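Local coordinates for Two-component insecticidal protein 16 kDa unit (Alcaligenes faecalis, PDB 5V3S) that is the 16 kDa aegerolysin-family unit of a binary insecticidal protein that kills corn rootworm, and probably acts together with the second component, at residues N28-V33 against I62-D67; I22-V27 against I140-K145. One frame throughout, in Å; residues are numbered along the deposited sequence. Where two conformers were deposited one is given.

From the N terminus, strand 19-27 enters the six-stranded mixed sheet, and the chain then passes through residues 28-30 into strand 31-38 of the five-stranded antiparallel sheet. Interaction 1 closes the first loop, bringing 62-67 back against 28-33 after 28 intervening residues. Interaction 2 closes a much longer one: 112 residues separate 22-27 from 140-145, and interaction 1 is nested inside it. Their centres lie about 8 Å apart, and the two contacts touch directly. Glu66 N approaches Val26 O at 2.8 Å, and Asn28 ND2 approaches Lys144 O at 3.1 Å, both probable hydrogen bonds. The crossing between the two sheets is thereby tied to the strands 19-27 and 136-144.

Interaction 1 of 2, residues N28-V33 against I62-D67; sequences NSNFKV and IIKDED
Two torsions set the polar end of this contact, where Asn30 and Asp65 each reach the opposite backbone. With CG of Asn30 beside its own N (chi1 -49°), OD1 turns to Asp65 N, which donates at 3.0 Å in the carbonyl plane. Asp65 carries CG anti to its N (chi1 -159°), delivering OD1 to Asn28 N at 2.8 Å; the N-H meets this oxygen from above the carboxylate plane, 55° out of it. These two bonds, in which a side-chain oxygen from each segment accepts a backbone N-H of the other, join the loop 28-30 to the type II turn from Lys64 to Asp67. Beyond them Phe31 and Ile63 form an antiparallel hydrogen-bonded pair, with Phe31 N to Ile63 O at 2.9 Å and Ile63 N to Phe31 O at 2.7 Å. In the next, non-hydrogen-bonded pair, Ile62 CD1 lies 3.7 Å from Lys32 CB. On the other face, Ile63 CD1 meets Val33 CG2 at 4.1 Å. Strand 62-63 is outermost in the five-stranded sheet, next to strand 31-38, at the edge of the two-sheet aegerolysin sandwich; Phe31 and Ile63 share the face turned to the mixed sheet, Phe31 packing on Val142 of strand 136-144 and Ile63 on Ile24 and Val26 of strand 19-27.

Interaction 2 of 2, residues I22-V27 against I140-K145; sequences ITIFVV and ITVVKK
Ile140 opens a parallel pairing with strand 22-27 inside the mixed sheet of the aegerolysin beta-sandwich; the short strand axes run 4.7 Å apart at closest approach and 15° from parallel. Ile140 N donates to Thr23 O at 2.8 Å, and its O accepts from Phe25 N, so residue 140 straddles Ile24, the offset bonding expected of parallel strands. With CG1 beside the backbone N, Ile140 extends CD1 to within 3.7 Å of Ile22 CD1, a methyl-to-methyl contact on the buried face. Thr141 turns to the other face with Phe25; Thr141 CA lies 3.3 Å from Phe25 O, a CA-H...O contact. Val142 repeats the straddle around Val26: Val142 N donates to Phe25 O at 3.0 Å and its O accepts from Val27 N, the latter bent, with an N-H...O angle of 132°. Val142 CG2 meets Ile24 CG2 at 4.3 Å on the inner face, where Leu89 of strand 83-91 and Phe97 of strand 94-103 also touch Val142, evidence that this side packs against the second sheet. Val143, back on the partly exposed face, places CG2 4.1 Å from Val27 CB. At Lys144 the pairing ends; its side chain leads away to a salt bridge with Asp91, while Lys144 N donates to Val27 O at 3.0 Å with an N-H...O angle of 163°.

Interaction 1 of 2, residues N28-V33 against I62-D67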
loop_
_atom_site.group_PDB
_atom_site.type_symbol
_atom_site.label_atom_id
_atom_site.label_comp_id
_atom_site.label_asym_id
_atom_site.label_seq_id
_atom_site.Cartn_x
_atom_site.Cartn_y
_atom_site.Cartn_z
ATOM N N ASN A 28 -9.467 -2.663 15.708
ATOM C CA ASN A 28 -10.881 -2.588 16.063
ATOM C C ASN A 28 -11.890 -3.059 15.013
ATOM O O ASN A 28 -13.119 -2.791 15.135
ATOM C CB ASN A 28 -11.277 -1.253 16.637
ATOM C CG ASN A 28 -12.548 -1.353 17.477
ATOM O OD1 ASN A 28 -12.750 -2.382 18.116
ATOM N ND2 ASN A 28 -13.423 -0.313 17.446
ATOM N N SER A 29 -11.398 -3.770 13.990
ATOM C CA SER A 29 -12.204 -4.444 12.957
ATOM C C SER A 29 -11.277 -5.315 12.130
ATOM O O SER A 29 -10.080 -5.270 12.337
ATOM C CB SER A 29 -12.917 -3.477 12.060
ATOM O OG SER A 29 -14.056 -4.083 11.474
ATOM N N ASN A 30 -11.831 -6.150 11.257
ATOM C CA ASN A 30 -11.015 -6.833 10.221
ATOM C C ASN A 30 -11.323 -6.121 8.931
ATOM O O ASN A 30 -12.453 -5.782 8.694
ATOM C CB ASN A 30 -11.389 -8.264 10.064
ATOM C CG ASN A 30 -11.462 -8.955 11.416
ATOM O OD1 ASN A 30 -10.568 -8.791 12.250
ATOM N ND2 ASN A 30 -12.523 -9.707 11.618
ATOM N N PHE A 31 -10.264 -5.857 8.135
ATOM C CA PHE A 31 -10.375 -5.071 6.939
ATOM C C PHE A 31 -9.889 -5.923 5.773
ATOM O O PHE A 31 -9.229 -6.933 6.004
ATOM C CB PHE A 31 -9.422 -3.820 7.042
ATOM C CG PHE A 31 -9.818 -2.842 8.122
ATOM C CD1 PHE A 31 -9.549 -3.093 9.454
ATOM C CD2 PHE A 31 -10.409 -1.649 7.804
ATOM C CE1 PHE A 31 -9.833 -2.108 10.438
ATOM C CE2 PHE A 31 -10.754 -0.706 8.753
ATOM C CZ PHE A 31 -10.468 -0.951 10.097
ATOM N N LYS A 32 -10.268 -5.496 4.561
ATOM C CA LYS A 32 -10.080 -6.247 3.313
ATOM C C LYS A 32 -9.394 -5.368 2.277
ATOM O O LYS A 32 -9.926 -4.238 1.999
ATOM C CB LYS A 32 -11.413 -6.692 2.769
ATOM C CG LYS A 32 -11.360 -7.566 1.515
ATOM C CD LYS A 32 -12.784 -7.919 1.059
ATOM C CE LYS A 32 -13.651 -6.690 0.691
ATOM N NZ LYS A 32 -14.941 -7.018 -0.050
ATOM N N VAL A 33 -8.308 -5.902 1.686
ATOM C CA VAL A 33 -7.679 -5.231 0.514
ATOM C C VAL A 33 -8.465 -5.543 -0.753
ATOM O O VAL A 33 -8.776 -6.699 -1.048
ATOM C CB VAL A 33 -6.193 -5.594 0.382
ATOM C CG1 VAL A 33 -5.616 -4.828 -0.767
ATOM C CG2 VAL A 33 -5.394 -5.396 1.701
ATOM N N ILE A 62 -7.700 -10.502 3.893
ATOM C CA ILE A 62 -8.259 -9.904 5.085
ATOM C C ILE A 62 -7.119 -9.599 6.050
ATOM O O ILE A 62 -6.385 -10.483 6.296
ATOM C CB ILE A 62 -9.288 -10.892 5.732
ATOM C CG1 ILE A 62 -10.461 -11.160 4.756
ATOM C CG2 ILE A 62 -9.796 -10.338 7.112
ATOM C CD1 ILE A 62 -11.293 -9.976 4.434
ATOM N N ILE A 63 -7.071 -8.354 6.596
ATOM C CA ILE A 63 -6.216 -7.959 7.681
ATOM C C ILE A 63 -7.019 -8.006 8.952
ATOM O O ILE A 63 -7.898 -7.220 9.176
ATOM C CB ILE A 63 -5.631 -6.564 7.513
ATOM C CG1 ILE A 63 -5.054 -6.402 6.088
ATOM C CG2 ILE A 63 -4.496 -6.309 8.522
ATOM C CD1 ILE A 63 -4.633 -5.062 5.754
ATOM N N LYS A 64 -6.650 -8.928 9.816
ATOM C CA LYS A 64 -7.351 -9.047 11.118
ATOM C C LYS A 64 -6.991 -8.001 12.148
ATOM O O LYS A 64 -5.894 -7.495 12.204
ATOM C CB LYS A 64 -7.095 -10.417 11.671
ATOM C CG LYS A 64 -7.833 -11.425 10.823
ATOM C CD LYS A 64 -7.434 -12.843 11.173
ATOM C CE LYS A 64 -8.298 -13.297 12.308
ATOM N NZ LYS A 64 -7.691 -14.521 12.966
ATOM N N ASP A 65 -7.917 -7.754 13.061
ATOM C CA ASP A 65 -7.695 -6.870 14.147
ATOM C C ASP A 65 -6.380 -7.105 14.839
ATOM O O ASP A 65 -6.144 -8.216 15.283
ATOM C CB ASP A 65 -8.867 -7.059 15.164
ATOM C CG ASP A 65 -9.068 -5.914 16.070
ATOM O OD1 ASP A 65 -8.228 -5.049 16.346
ATOM O OD2 ASP A 65 -10.194 -5.854 16.627
ATOM N N GLU A 66 -5.605 -6.014 15.020
ATOM C CA GLU A 66 -4.269 -5.971 15.668
ATOM C C GLU A 66 -3.189 -6.719 14.902
ATOM O O GLU A 66 -2.190 -7.061 15.502
ATOM C CB GLU A 66 -4.272 -6.386 17.144
ATOM C CG GLU A 66 -5.260 -5.567 18.016
ATOM C CD GLU A 66 -5.391 -6.118 19.442
ATOM O OE1 GLU A 66 -4.769 -7.122 19.846
ATOM O OE2 GLU A 66 -6.170 -5.516 20.147
ATOM N N ASP A 67 -3.436 -7.001 13.604
ATOM C CA ASP A 67 -2.443 -7.533 12.693
ATOM C C ASP A 67 -2.094 -6.553 11.589
ATOM O O ASP A 67 -2.744 -5.574 11.362
ATOM C CB ASP A 67 -2.980 -8.768 11.974
ATOM C CG ASP A 67 -3.071 -10.013 12.852
ATOM O OD1 ASP A 67 -2.536 -10.063 14.006
ATOM O OD2 ASP A 67 -3.685 -11.006 12.365
HETATM O O HOH W 1 -11.084 -4.224 19.468
#

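Interaction 2 of 2, residues I22-V27 against I140-K145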
loop_
_atom_site.group_PDB
_atom_site.type_symbol
_atom_site.label_atom_id
_atom_site.label_comp_id
_atom_site.label_asym_id
_atom_site.label_seq_id
_atom_site.Cartn_x
_atom_site.Cartn_y
_atom_site.Cartn_z
ATOM N N ILE A 22 4.766 -1.375 1.641
ATOM C CA ILE A 22 3.719 -0.664 2.381
ATOM C C ILE A 22 3.093 -1.650 3.395
ATOM O O ILE A 22 2.664 -2.712 3.036
ATOM C CB ILE A 22 2.735 0.101 1.490
ATOM C CG1 ILE A 22 1.794 0.925 2.303
ATOM C CG2 ILE A 22 1.927 -0.783 0.608
ATOM C CD1 ILE A 22 1.229 2.089 1.553
ATOM N N THR A 23 3.063 -1.255 4.651
ATOM C CA THR A 23 2.545 -2.151 5.678
ATOM C C THR A 23 1.280 -1.450 6.185
ATOM O O THR A 23 1.354 -0.271 6.523
ATOM C CB THR A 23 3.603 -2.401 6.781
ATOM O OG1 THR A 23 4.691 -3.084 6.225
ATOM C CG2 THR A 23 3.033 -3.249 7.843
ATOM N N ILE A 24 0.150 -2.191 6.267
ATOM C CA ILE A 24 -1.141 -1.686 6.791
ATOM C C ILE A 24 -1.442 -2.443 8.061
ATOM O O ILE A 24 -1.459 -3.700 8.030
ATOM C CB ILE A 24 -2.257 -1.919 5.746
ATOM C CG1 ILE A 24 -1.847 -1.307 4.422
ATOM C CG2 ILE A 24 -3.625 -1.373 6.185
ATOM C CD1 ILE A 24 -1.294 -2.291 3.434
ATOM N N PHE A 25 -1.540 -1.703 9.175
ATOM C CA PHE A 25 -1.766 -2.327 10.499
ATOM C C PHE A 25 -3.097 -1.800 10.900
ATOM O O PHE A 25 -3.328 -0.588 10.806
ATOM C CB PHE A 25 -0.718 -1.836 11.552
ATOM C CG PHE A 25 -0.832 -2.506 12.867
ATOM C CD1 PHE A 25 -0.189 -3.684 13.104
ATOM C CD2 PHE A 25 -1.686 -1.998 13.849
ATOM C CE1 PHE A 25 -0.284 -4.318 14.335
ATOM C CE2 PHE A 25 -1.834 -2.670 15.091
ATOM C CZ PHE A 25 -1.142 -3.831 15.295
ATOM N N VAL A 26 -3.955 -2.648 11.477
ATOM C CA VAL A 26 -5.359 -2.270 11.696
ATOM C C VAL A 26 -5.771 -2.619 13.099
ATOM O O VAL A 26 -5.214 -3.551 13.647
ATOM C CB VAL A 26 -6.337 -2.948 10.719
ATOM C CG1 VAL A 26 -5.851 -2.724 9.268
ATOM C CG2 VAL A 26 -6.427 -4.424 10.967
ATOM N N VAL A 27 -6.779 -1.895 13.563
ATOM C CA VAL A 27 -7.317 -2.019 14.938
ATOM C C VAL A 27 -8.814 -1.823 14.933
ATOM O O VAL A 27 -9.351 -0.961 14.333
ATOM C CB VAL A 27 -6.640 -0.976 15.889
ATOM C CG1 VAL A 27 -7.143 -1.094 17.310
ATOM C CG2 VAL A 27 -5.136 -0.994 15.822
ATOM N N ILE A 140 0.850 2.469 7.048
ATOM C CA ILE A 140 -0.493 3.057 7.279
ATOM C C ILE A 140 -1.145 2.303 8.465
ATOM O O ILE A 140 -1.127 1.136 8.454
ATOM C CB ILE A 140 -1.379 2.969 6.040
ATOM C CG1 ILE A 140 -0.667 3.645 4.839
ATOM C CG2 ILE A 140 -2.771 3.571 6.335
ATOM C CD1 ILE A 140 -1.494 3.604 3.574
ATOM N N THR A 141 -1.604 3.032 9.448
ATOM C CA THR A 141 -2.404 2.584 10.548
ATOM C C THR A 141 -3.846 2.981 10.275
ATOM O O THR A 141 -4.209 4.080 9.764
ATOM C CB THR A 141 -1.856 3.056 11.938
ATOM O OG1 THR A 141 -1.728 4.520 11.945
ATOM C CG2 THR A 141 -0.433 2.446 12.224
ATOM N N VAL A 142 -4.730 2.060 10.674
ATOM C CA VAL A 142 -6.085 2.268 10.523
ATOM C C VAL A 142 -6.756 1.831 11.862
ATOM O O VAL A 142 -6.560 0.749 12.275
ATOM C CB VAL A 142 -6.627 1.473 9.366
ATOM C CG1 VAL A 142 -8.067 1.855 9.226
ATOM C CG2 VAL A 142 -5.862 1.754 8.026
ATOM N N VAL A 143 -7.459 2.736 12.483
ATOM C CA VAL A 143 -8.147 2.485 13.749
ATOM C C VAL A 143 -9.595 2.797 13.531
ATOM O O VAL A 143 -9.946 3.931 13.242
ATOM C CB VAL A 143 -7.595 3.366 14.915
ATOM C CG1 VAL A 143 -8.398 3.101 16.199
ATOM C CG2 VAL A 143 -6.133 3.071 15.142
ATOM N N LYS A 144 -10.469 1.783 13.622
ATOM C CA LYS A 144 -11.949 2.043 13.667
ATOM C C LYS A 144 -12.252 2.661 15.039
ATOM O O LYS A 144 -11.967 2.002 16.072
ATOM C CB LYS A 144 -12.744 0.772 13.486
ATOM C CG LYS A 144 -14.249 0.980 13.335
ATOM C CD LYS A 144 -15.017 -0.300 13.148
ATOM C CE LYS A 144 -16.466 -0.117 12.610
ATOM N NZ LYS A 144 -16.938 -1.412 11.948
ATOM N N LYS A 145 -12.842 3.855 15.036
ATOM C CA LYS A 145 -13.064 4.600 16.242
ATOM C C LYS A 145 -14.056 3.839 17.123
ATOM O O LYS A 145 -14.978 3.201 16.607
ATOM C CB LYS A 145 -13.562 5.994 15.919
ATOM C CG LYS A 145 -12.498 6.894 15.330
ATOM C CD LYS A 145 -13.173 8.222 15.025
ATOM C CE LYS A 145 -12.280 9.275 14.401
ATOM N NZ LYS A 145 -13.174 10.458 14.123
#